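Local coordinates for flagellin (PDB 4CFI), which probably polymerises into the helical filament of the bacterial flagellum and carries epitopes recognised in the immune response to the bacterium, at residues G71-L76 and V90-S95; T131-T136 and F150-N155; Q217-L222 and M234-N239; F182-L187 and Q209-N214. All blocks are in the same frame, centred on the assembly; numbering follows the deposited sequence. Where two conformers were deposited one is given.

Contact 1. Residues G71-L76 and V90-S95; sequences GSAGTL and VDLTQS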
# COMPACT_ATOMS: atom_id res chain seq x y z
N GLY A 71 5.71 16.60 12.54
CA GLY A 71 5.21 17.66 11.67
C GLY A 71 5.29 19.05 12.29
O GLY A 71 5.18 20.06 11.59
N SER A 72 5.54 19.12 13.59
CA SER A 72 5.43 20.39 14.30
C SER A 72 6.62 21.33 14.09
O SER A 72 6.50 22.53 14.38
CB SER A 72 5.19 20.17 15.81
OG SER A 72 6.32 19.63 16.46
N ALA A 73 7.74 20.82 13.59
CA ALA A 73 8.92 21.66 13.36
C ALA A 73 8.78 22.55 12.12
O ALA A 73 9.46 23.57 12.01
CB ALA A 73 10.18 20.81 13.26
N GLY A 74 7.90 22.18 11.20
CA GLY A 74 7.67 22.95 9.99
C GLY A 74 8.85 22.91 9.05
O GLY A 74 9.51 21.89 8.90
N THR A 75 9.10 24.04 8.39
CA THR A 75 10.25 24.18 7.50
C THR A 75 11.31 24.98 8.23
O THR A 75 11.05 26.09 8.66
CB THR A 75 9.86 24.86 6.18
OG1 THR A 75 8.83 24.09 5.55
CG2 THR A 75 11.06 24.95 5.25
N LEU A 76 12.50 24.39 8.38
CA LEU A 76 13.63 25.06 9.02
C LEU A 76 14.61 25.59 7.97
O LEU A 76 14.78 24.99 6.91
CB LEU A 76 14.35 24.09 9.95
CG LEU A 76 13.49 23.38 11.00
CD1 LEU A 76 14.35 22.43 11.83
CD2 LEU A 76 12.79 24.39 11.89
N VAL A 90 14.91 22.90 5.14
CA VAL A 90 14.60 21.53 5.46
C VAL A 90 13.10 21.42 5.77
O VAL A 90 12.62 22.00 6.75
CB VAL A 90 15.43 21.06 6.66
CG1 VAL A 90 15.22 19.57 6.92
CG2 VAL A 90 16.91 21.35 6.43
N ASP A 91 12.38 20.68 4.94
CA ASP A 91 10.94 20.48 5.09
C ASP A 91 10.62 19.32 6.06
O ASP A 91 10.66 18.15 5.66
CB ASP A 91 10.30 20.22 3.72
CG ASP A 91 8.79 20.06 3.80
OD1 ASP A 91 8.27 19.89 4.92
OD2 ASP A 91 8.14 20.10 2.74
N LEU A 92 10.28 19.67 7.30
CA LEU A 92 9.87 18.72 8.34
C LEU A 92 8.39 18.91 8.70
O LEU A 92 7.99 18.79 9.87
CB LEU A 92 10.73 18.90 9.59
CG LEU A 92 12.22 18.62 9.40
CD1 LEU A 92 12.97 19.00 10.67
CD2 LEU A 92 12.46 17.17 9.02
N THR A 93 7.58 19.16 7.68
CA THR A 93 6.16 19.40 7.89
C THR A 93 5.30 18.13 8.01
O THR A 93 4.19 18.20 8.53
CB THR A 93 5.57 20.25 6.75
OG1 THR A 93 5.71 19.55 5.50
CG2 THR A 93 6.27 21.60 6.64
N GLN A 94 5.81 17.00 7.52
CA GLN A 94 5.07 15.72 7.54
C GLN A 94 5.33 14.92 8.82
O GLN A 94 6.48 14.64 9.18
CB GLN A 94 5.43 14.86 6.32
CG GLN A 94 5.33 13.35 6.57
CD GLN A 94 4.20 12.63 5.83
OE1 GLN A 94 4.15 12.66 4.59
NE2 GLN A 94 3.32 11.94 6.59
N SER A 95 4.24 14.56 9.49
CA SER A 95 4.28 13.72 10.67
C SER A 95 4.60 12.28 10.30
O SER A 95 4.08 11.73 9.31
CB SER A 95 2.92 13.74 11.35
OG SER A 95 2.89 12.91 12.49
O HOH W 1 8.37 18.11 12.34

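Contact 2. Residues T131-T136 and F150-N155; sequences TGQETT and FTDQNN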
# COMPACT_ATOMS: atom_id res chain seq x y z
N THR A 131 -16.81 -20.57 -28.69
CA THR A 131 -15.67 -20.99 -29.50
C THR A 131 -14.47 -20.12 -29.14
O THR A 131 -14.58 -19.14 -28.39
CB THR A 131 -15.95 -20.85 -31.00
OG1 THR A 131 -16.54 -19.58 -31.25
CG2 THR A 131 -16.89 -21.95 -31.48
N GLY A 132 -13.31 -20.49 -29.68
CA GLY A 132 -12.06 -19.89 -29.28
C GLY A 132 -11.61 -20.44 -27.95
O GLY A 132 -12.00 -21.53 -27.54
N GLN A 133 -10.76 -19.66 -27.28
CA GLN A 133 -10.18 -20.04 -26.01
C GLN A 133 -11.05 -19.52 -24.86
O GLN A 133 -11.57 -18.41 -24.92
CB GLN A 133 -8.77 -19.44 -25.88
CG GLN A 133 -8.07 -19.65 -24.54
CD GLN A 133 -6.66 -19.09 -24.53
OE1 GLN A 133 -5.69 -19.82 -24.73
NE2 GLN A 133 -6.54 -17.78 -24.31
N GLU A 134 -11.15 -20.32 -23.80
CA GLU A 134 -11.83 -19.91 -22.56
C GLU A 134 -10.83 -19.23 -21.62
O GLU A 134 -9.71 -19.73 -21.41
CB GLU A 134 -12.46 -21.12 -21.85
CG GLU A 134 -13.32 -20.76 -20.64
CD GLU A 134 -13.93 -21.96 -19.92
OE1 GLU A 134 -13.66 -23.10 -20.35
OE2 GLU A 134 -14.68 -21.75 -18.92
N THR A 135 -11.24 -18.09 -21.08
CA THR A 135 -10.53 -17.48 -19.97
C THR A 135 -11.07 -18.06 -18.67
O THR A 135 -12.28 -18.01 -18.43
CB THR A 135 -10.71 -15.95 -19.98
OG1 THR A 135 -10.13 -15.43 -21.19
CG2 THR A 135 -10.06 -15.29 -18.78
N THR A 136 -10.18 -18.60 -17.86
CA THR A 136 -10.52 -19.34 -16.64
C THR A 136 -10.04 -18.66 -15.35
O THR A 136 -10.50 -19.02 -14.26
CB THR A 136 -9.99 -20.77 -16.68
OG1 THR A 136 -8.57 -20.72 -16.84
CG2 THR A 136 -10.63 -21.56 -17.85
N PHE A 150 -5.47 -6.03 -16.08
CA PHE A 150 -5.99 -7.39 -16.00
C PHE A 150 -5.29 -8.33 -16.95
O PHE A 150 -5.13 -8.03 -18.13
CB PHE A 150 -7.47 -7.40 -16.35
CG PHE A 150 -8.30 -6.47 -15.51
CD1 PHE A 150 -8.76 -6.88 -14.28
CD2 PHE A 150 -8.61 -5.19 -15.94
CE1 PHE A 150 -9.51 -6.02 -13.50
CE2 PHE A 150 -9.38 -4.33 -15.15
CZ PHE A 150 -9.85 -4.76 -13.95
N THR A 151 -4.92 -9.52 -16.44
CA THR A 151 -4.38 -10.58 -17.28
C THR A 151 -5.18 -11.87 -17.03
O THR A 151 -5.86 -12.02 -16.03
CB THR A 151 -2.88 -10.83 -17.05
OG1 THR A 151 -2.70 -11.35 -15.74
CG2 THR A 151 -2.06 -9.55 -17.28
N ASP A 152 -5.05 -12.80 -17.98
CA ASP A 152 -5.72 -14.09 -17.91
C ASP A 152 -4.82 -15.15 -17.24
O ASP A 152 -3.74 -14.84 -16.69
CB ASP A 152 -6.20 -14.54 -19.31
CG ASP A 152 -5.08 -14.87 -20.28
OD1 ASP A 152 -3.91 -15.11 -19.88
OD2 ASP A 152 -5.40 -14.89 -21.50
N GLN A 153 -5.30 -16.39 -17.25
CA GLN A 153 -4.62 -17.48 -16.56
C GLN A 153 -3.24 -17.74 -17.12
O GLN A 153 -2.42 -18.39 -16.44
CB GLN A 153 -5.46 -18.78 -16.63
CG GLN A 153 -5.61 -19.39 -18.00
CD GLN A 153 -6.62 -18.70 -18.90
OE1 GLN A 153 -7.42 -17.88 -18.46
NE2 GLN A 153 -6.64 -19.10 -20.14
N ASN A 154 -2.98 -17.31 -18.35
CA ASN A 154 -1.66 -17.44 -18.96
C ASN A 154 -0.87 -16.14 -18.97
O ASN A 154 0.11 -16.01 -19.70
CB ASN A 154 -1.78 -18.02 -20.37
CG ASN A 154 -2.40 -19.41 -20.36
OD1 ASN A 154 -2.13 -20.21 -19.46
ND2 ASN A 154 -3.28 -19.65 -21.31
N ASN A 155 -1.29 -15.20 -18.13
CA ASN A 155 -0.59 -13.92 -17.96
C ASN A 155 -0.65 -13.03 -19.20
O ASN A 155 0.16 -12.11 -19.33
CB ASN A 155 0.86 -14.12 -17.49
CG ASN A 155 0.92 -14.94 -16.23
OD1 ASN A 155 1.63 -15.99 -16.13
ND2 ASN A 155 0.20 -14.49 -15.25
O HOH W 2 -7.67 -16.39 -21.96

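Contact 3. Residues Q217-L222 and M234-N239; sequences QTVSNL and MVSIDN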
# COMPACT_ATOMS: atom_id res chain seq x y z
N GLN A 217 -5.25 0.42 5.28
CA GLN A 217 -5.24 1.35 6.41
C GLN A 217 -3.89 2.03 6.57
O GLN A 217 -2.88 1.52 6.10
CB GLN A 217 -5.58 0.62 7.72
CG GLN A 217 -6.84 -0.23 7.67
CD GLN A 217 -6.60 -1.67 7.24
OE1 GLN A 217 -5.53 -2.02 6.73
NE2 GLN A 217 -7.61 -2.51 7.42
N THR A 218 -3.86 3.15 7.28
CA THR A 218 -2.59 3.71 7.76
C THR A 218 -1.96 2.74 8.77
O THR A 218 -2.62 1.82 9.28
CB THR A 218 -2.78 5.10 8.42
OG1 THR A 218 -3.69 5.01 9.51
CG2 THR A 218 -3.31 6.12 7.37
N VAL A 219 -0.69 2.95 9.07
CA VAL A 219 0.04 2.05 9.98
C VAL A 219 -0.73 1.90 11.31
O VAL A 219 -0.81 0.81 11.86
CB VAL A 219 1.48 2.53 10.18
CG1 VAL A 219 2.16 1.74 11.29
CG2 VAL A 219 2.25 2.39 8.86
N SER A 220 -1.32 2.99 11.79
CA SER A 220 -2.08 2.99 13.04
C SER A 220 -3.14 1.90 13.14
O SER A 220 -3.35 1.34 14.21
CB SER A 220 -2.75 4.35 13.26
OG SER A 220 -3.65 4.67 12.21
N ASN A 221 -3.81 1.62 12.02
CA ASN A 221 -4.96 0.72 12.02
C ASN A 221 -4.71 -0.62 11.32
O ASN A 221 -5.67 -1.31 10.97
CB ASN A 221 -6.21 1.42 11.44
CG ASN A 221 -6.83 2.42 12.42
OD1 ASN A 221 -7.22 3.52 12.04
ND2 ASN A 221 -6.96 2.02 13.69
N LEU A 222 -3.44 -1.02 11.17
CA LEU A 222 -3.13 -2.33 10.61
C LEU A 222 -3.46 -3.45 11.57
O LEU A 222 -3.22 -3.36 12.78
CB LEU A 222 -1.66 -2.41 10.21
CG LEU A 222 -1.28 -1.46 9.07
CD1 LEU A 222 0.21 -1.57 8.79
CD2 LEU A 222 -2.10 -1.74 7.82
N MET A 234 1.01 -5.36 4.17
CA MET A 234 2.16 -5.40 3.28
C MET A 234 2.20 -4.15 2.37
O MET A 234 3.25 -3.54 2.21
CB MET A 234 2.13 -6.66 2.44
CG MET A 234 2.43 -7.90 3.25
SD MET A 234 2.06 -9.42 2.37
CE MET A 234 2.57 -10.63 3.56
N VAL A 235 1.05 -3.80 1.79
CA VAL A 235 0.95 -2.61 0.94
C VAL A 235 1.19 -1.35 1.76
O VAL A 235 1.95 -0.48 1.34
CB VAL A 235 -0.47 -2.48 0.30
CG1 VAL A 235 -0.67 -1.12 -0.38
CG2 VAL A 235 -0.74 -3.64 -0.64
N SER A 236 0.54 -1.25 2.90
CA SER A 236 0.68 -0.08 3.75
C SER A 236 2.12 0.15 4.17
O SER A 236 2.59 1.30 4.15
CB SER A 236 -0.22 -0.21 4.98
OG SER A 236 -0.26 1.00 5.73
N ILE A 237 2.82 -0.91 4.58
CA ILE A 237 4.22 -0.79 4.97
C ILE A 237 5.11 -0.43 3.78
O ILE A 237 6.03 0.39 3.93
CB ILE A 237 4.72 -2.08 5.67
CG1 ILE A 237 4.01 -2.27 7.03
CG2 ILE A 237 6.25 -2.07 5.81
CD1 ILE A 237 4.35 -1.20 8.04
N ASP A 238 4.87 -1.02 2.61
CA ASP A 238 5.62 -0.60 1.43
C ASP A 238 5.50 0.93 1.24
O ASP A 238 6.50 1.62 0.96
CB ASP A 238 5.15 -1.35 0.17
CG ASP A 238 5.64 -2.79 0.08
OD1 ASP A 238 6.55 -3.19 0.83
OD2 ASP A 238 5.09 -3.51 -0.78
N ASN A 239 4.29 1.45 1.39
CA ASN A 239 4.05 2.88 1.22
C ASN A 239 4.69 3.71 2.32
O ASN A 239 5.26 4.76 2.05
CB ASN A 239 2.55 3.15 1.13
CG ASN A 239 1.96 2.63 -0.17
OD1 ASN A 239 2.68 2.15 -1.06
ND2 ASN A 239 0.67 2.71 -0.28

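Contact 4. Residues F182-L187 and Q209-N214; sequences FQTLAL and QINAVN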
# COMPACT_ATOMS: atom_id res chain seq x y z
N PHE A 182 -9.57 6.00 -5.41
CA PHE A 182 -9.67 4.55 -5.47
C PHE A 182 -10.84 4.13 -6.34
O PHE A 182 -11.97 4.58 -6.13
CB PHE A 182 -9.86 3.98 -4.06
CG PHE A 182 -8.77 4.41 -3.11
CD1 PHE A 182 -8.88 5.60 -2.43
CD2 PHE A 182 -7.61 3.65 -2.95
CE1 PHE A 182 -7.86 6.03 -1.59
CE2 PHE A 182 -6.60 4.07 -2.11
CZ PHE A 182 -6.72 5.26 -1.43
N GLN A 183 -10.58 3.24 -7.29
CA GLN A 183 -11.66 2.61 -8.03
C GLN A 183 -12.21 1.47 -7.21
O GLN A 183 -11.55 0.97 -6.30
CB GLN A 183 -11.16 2.12 -9.39
CG GLN A 183 -10.56 3.22 -10.23
CD GLN A 183 -11.51 4.40 -10.43
OE1 GLN A 183 -12.63 4.23 -10.92
NE2 GLN A 183 -11.06 5.59 -10.06
N THR A 184 -13.44 1.09 -7.52
CA THR A 184 -14.13 -0.05 -6.91
C THR A 184 -14.20 -1.18 -7.94
O THR A 184 -14.81 -1.01 -8.98
CB THR A 184 -15.58 0.33 -6.51
OG1 THR A 184 -15.56 1.40 -5.57
CG2 THR A 184 -16.35 -0.87 -5.93
N LEU A 185 -13.54 -2.32 -7.67
CA LEU A 185 -13.62 -3.44 -8.57
C LEU A 185 -15.03 -4.02 -8.50
O LEU A 185 -15.51 -4.27 -7.41
CB LEU A 185 -12.60 -4.51 -8.18
CG LEU A 185 -12.45 -5.66 -9.18
CD1 LEU A 185 -11.79 -5.19 -10.47
CD2 LEU A 185 -11.66 -6.81 -8.57
N ALA A 186 -15.62 -4.24 -9.67
CA ALA A 186 -16.95 -4.80 -9.82
C ALA A 186 -16.88 -5.92 -10.87
O ALA A 186 -16.37 -5.70 -11.96
CB ALA A 186 -17.92 -3.72 -10.28
N LEU A 187 -17.33 -7.11 -10.50
CA LEU A 187 -17.25 -8.29 -11.35
C LEU A 187 -18.62 -8.63 -11.92
O LEU A 187 -19.58 -8.76 -11.16
CB LEU A 187 -16.77 -9.47 -10.51
CG LEU A 187 -16.52 -10.78 -11.25
CD1 LEU A 187 -15.32 -10.68 -12.18
CD2 LEU A 187 -16.29 -11.91 -10.24
N GLN A 209 -11.74 -9.04 -1.12
CA GLN A 209 -10.31 -9.00 -0.76
C GLN A 209 -9.63 -7.90 -1.54
O GLN A 209 -9.04 -7.00 -0.97
CB GLN A 209 -9.54 -10.32 -1.06
CG GLN A 209 -8.00 -10.20 -1.01
CD GLN A 209 -7.24 -11.49 -1.37
OE1 GLN A 209 -7.54 -12.55 -0.82
NE2 GLN A 209 -6.24 -11.41 -2.30
N ILE A 210 -9.73 -7.99 -2.86
CA ILE A 210 -9.06 -7.04 -3.74
C ILE A 210 -9.45 -5.60 -3.41
O ILE A 210 -8.57 -4.73 -3.33
CB ILE A 210 -9.37 -7.36 -5.21
CG1 ILE A 210 -8.69 -8.68 -5.62
CG2 ILE A 210 -8.89 -6.23 -6.11
CD1 ILE A 210 -9.21 -9.32 -6.91
N ASN A 211 -10.74 -5.35 -3.19
CA ASN A 211 -11.16 -3.99 -2.86
C ASN A 211 -10.58 -3.50 -1.53
O ASN A 211 -10.28 -2.31 -1.38
CB ASN A 211 -12.69 -3.85 -2.88
CG ASN A 211 -13.25 -3.68 -4.28
OD1 ASN A 211 -14.26 -4.31 -4.69
ND2 ASN A 211 -12.63 -2.80 -5.03
N ALA A 212 -10.43 -4.39 -0.55
CA ALA A 212 -9.83 -4.04 0.74
C ALA A 212 -8.32 -3.79 0.60
O ALA A 212 -7.80 -2.81 1.13
CB ALA A 212 -10.10 -5.12 1.77
N VAL A 213 -7.61 -4.66 -0.11
CA VAL A 213 -6.16 -4.51 -0.33
C VAL A 213 -5.87 -3.22 -1.12
O VAL A 213 -4.83 -2.58 -0.91
CB VAL A 213 -5.55 -5.77 -1.00
CG1 VAL A 213 -4.07 -5.59 -1.30
CG2 VAL A 213 -5.72 -6.97 -0.09
N ASN A 214 -6.79 -2.84 -2.01
CA ASN A 214 -6.68 -1.61 -2.76
C ASN A 214 -6.76 -0.35 -1.89
O ASN A 214 -6.33 0.71 -2.32
CB ASN A 214 -7.81 -1.57 -3.80
CG ASN A 214 -7.53 -0.59 -4.93
OD1 ASN A 214 -6.43 -0.56 -5.45
ND2 ASN A 214 -8.53 0.18 -5.34
O HOH W 3 -11.19 -0.57 -3.85

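Contact 1. Residues G71-L76 and V90-S95
Leu76 and Val90 form the hydrogen-bonded pair of an antiparallel hairpin, each N-H bonded to the other's carbonyl oxygen; Val90 N to Leu76 O is the shorter bond, at 2.7 Å. Beside them Thr75 faces Asp91 in a non-hydrogen-bonded pair, and its CA lies 3.3 Å from Val90 O in a CA-H...O contact. Leu92 N reaches Gly74 O at 2.8 Å, though bent to 139°. The leucines meet obliquely, Leu76 CD1 and Leu92 CD1 being 3.9 Å apart, while Ala73 is small enough to sit over Leu92 CB. Where the strands part, a water accepts from Ala73 N and donates to Leu92 O (2.6 Å). Gly71 has backbone angles at which a side chain would press on the preceding carbonyl oxygen and on Thr93 O, 3.3 Å from its CA; the type I turn 71-74 starts here. Asp91 OD1 makes an Asx turn, taking Thr93 N nearly head-on and Thr93 OG1 on its syn lone pair. With the hydroxyl turned between N and the carbonyl carbon (chi1 61°), Thr93 leaves CG2 alongside Thr75 OG1, 3.7 Å away. Val90 and Leu92 press on Leu251 of helix 227-257, Leu76 on Ile5 and Val90 on Leu6 of helix 2-31.

Contact 2. Residues T131-T136 and F150-N155
The amide of Gln153 faces the backbone of Thr136, with Thr136 N standing above the carbonyl plane, 57° out of it, while the hydroxyl of Thr136 lies beside the chain, OG1 3.4 Å from Gln153 CG. At the nitrogen end, NE2 makes a weak bond to Glu134 O. This is the open end of the hairpin of strands 135-142 and 148-152 in the three-stranded antiparallel sheet of the D2 region. Here the chains have diverged to a CA separation of 6.2 Å at Thr135 and Asp152, and a long glutamine suits the wider gap by supplying an acceptor. Its chain bends at chi2, which carries OE1 to the strand; OE1 also takes a weak bond from Gln137 N.

The carboxylate of Asp152 is the second flat group. Asn154 N meets OD1 from above its plane at 2.8 Å, forming an Asx turn within the type I turn 152-155, and Gln156 N bonds to the same oxygen. A water donates to OD2 and is hydrogen-bonded to Thr135 OG1, thus bridging the strands. The Gln133 amide is turned steeply to the carboxylate plane and approaches only loosely. Methyl CG2 of Thr135 packs on Asp152 CB at 4.0 Å. Thr136 N meets Gln153 OE1 at 2.9 Å, nearly straight at 167°.

Contact 3. Residues Q217-L222 and M234-N239
Ser236, on helix 227-257, meets Gln217 and Leu222 of the loop that follows helix 197-213. With its short 3-10 turn at 219-220 this loop packs on the long helix, whose Ile237 also touches Leu20 and Ile23 of helix 2-31, so the contact joins the return from the D2 region to the long-helix part of the chain. The polar link is a hydroxyl-to-backbone bond: Ser236 OG donates to Gln217 O in the carbonyl plane. With OG anti to its own N (chi1 -172°), the serine points its hydroxyl out of the helix at the loop, and OG also accepts from Gly103 N, so this buried oxygen serves as both donor and acceptor. A small polar residue suits the place, since the loop comes close to the helix here.

The apolar contacts flank that bond. Leu222 CD2 rests on Ser236 CB at 3.7 Å, and Ile237 CD1 receives Val219 CG2 and Leu222 CD1, each 4.2 Å away.

Within the loop, backbone bonds shape the turn: Asn221 N reaches Thr218 O at 3.0 Å, and Leu222 N reaches Val219 O. The hydroxyls of Thr218 and Ser220 pair as well. The tightest approach across the contact remains Ser236 OG to Gln217 O, 2.7 Å.

Contact 4. Residues F182-L187 and Q209-N214
Leu185 points its side chain at helix 197-213 and crosses Ile210 obliquely, its CD2 resting on Ile210 CG2 at 3.7 Å. Leucine CG is anti to the backbone N (chi1 -171°) and the branch then turns so that CD2 also lies 3.9 Å from Ile210 CD1; branched aliphatic residues suit this buried place, and Phe148 and Phe150 of the neighbouring strand also touch Leu185. One residue along the helix, Asn211 lays its flat amide against the backbone of Leu185, its CG 3.7 Å from Leu185 N.

Phe182 meets Asn214 differently. Its ring presents an edge to Asn214 O, which lies near the ring plane, 3.3 Å from CD2 and 3.4 Å from CE2. Asn214 has CG anti to its N, and its ND2 bonds to Gly146 O, in the turn between strands 135-142 and 148-152.

A water bridges loop and helix, donating to Gln183 O (2.9 Å) and to Asn211 O and accepting from Asn214 ND2. Since 182-187 belongs to no helix or strand, its backbone finds partners outside regular structure: Gln183 is hydrogen-bonded to the backbone of Gly146, and the water is a further partner of Gln183 O. The chemistry is thus mixed, a water-mediated polar link beside the aliphatic packing of Leu185 on Ile210, and both hold this D2 loop to the helix.

Overall arrangement
The four contacts run along an elongated chain. Contact 1, a hairpin on the helical part, and contact 2, the open end of a hairpin in the D2 region, lie on opposite sides of the chain's centre, their centres 50 Å apart. Contacts 3 and 4 lie between: contact 3 is about 6 Å from the chain's centre, and its own centre is 16 Å from that of contact 4. Two touches link the series. Phe150 CE1 of contact 2 packs on Leu185 CD1 of contact 4 at 3.9 Å, and Val213 CG1 of contact 4 packs on Val235 CG2 of contact 3, also at 3.9 Å. Contact 1 touches none of the others, coming nearest to contact 3, about 8 Å between closest atoms.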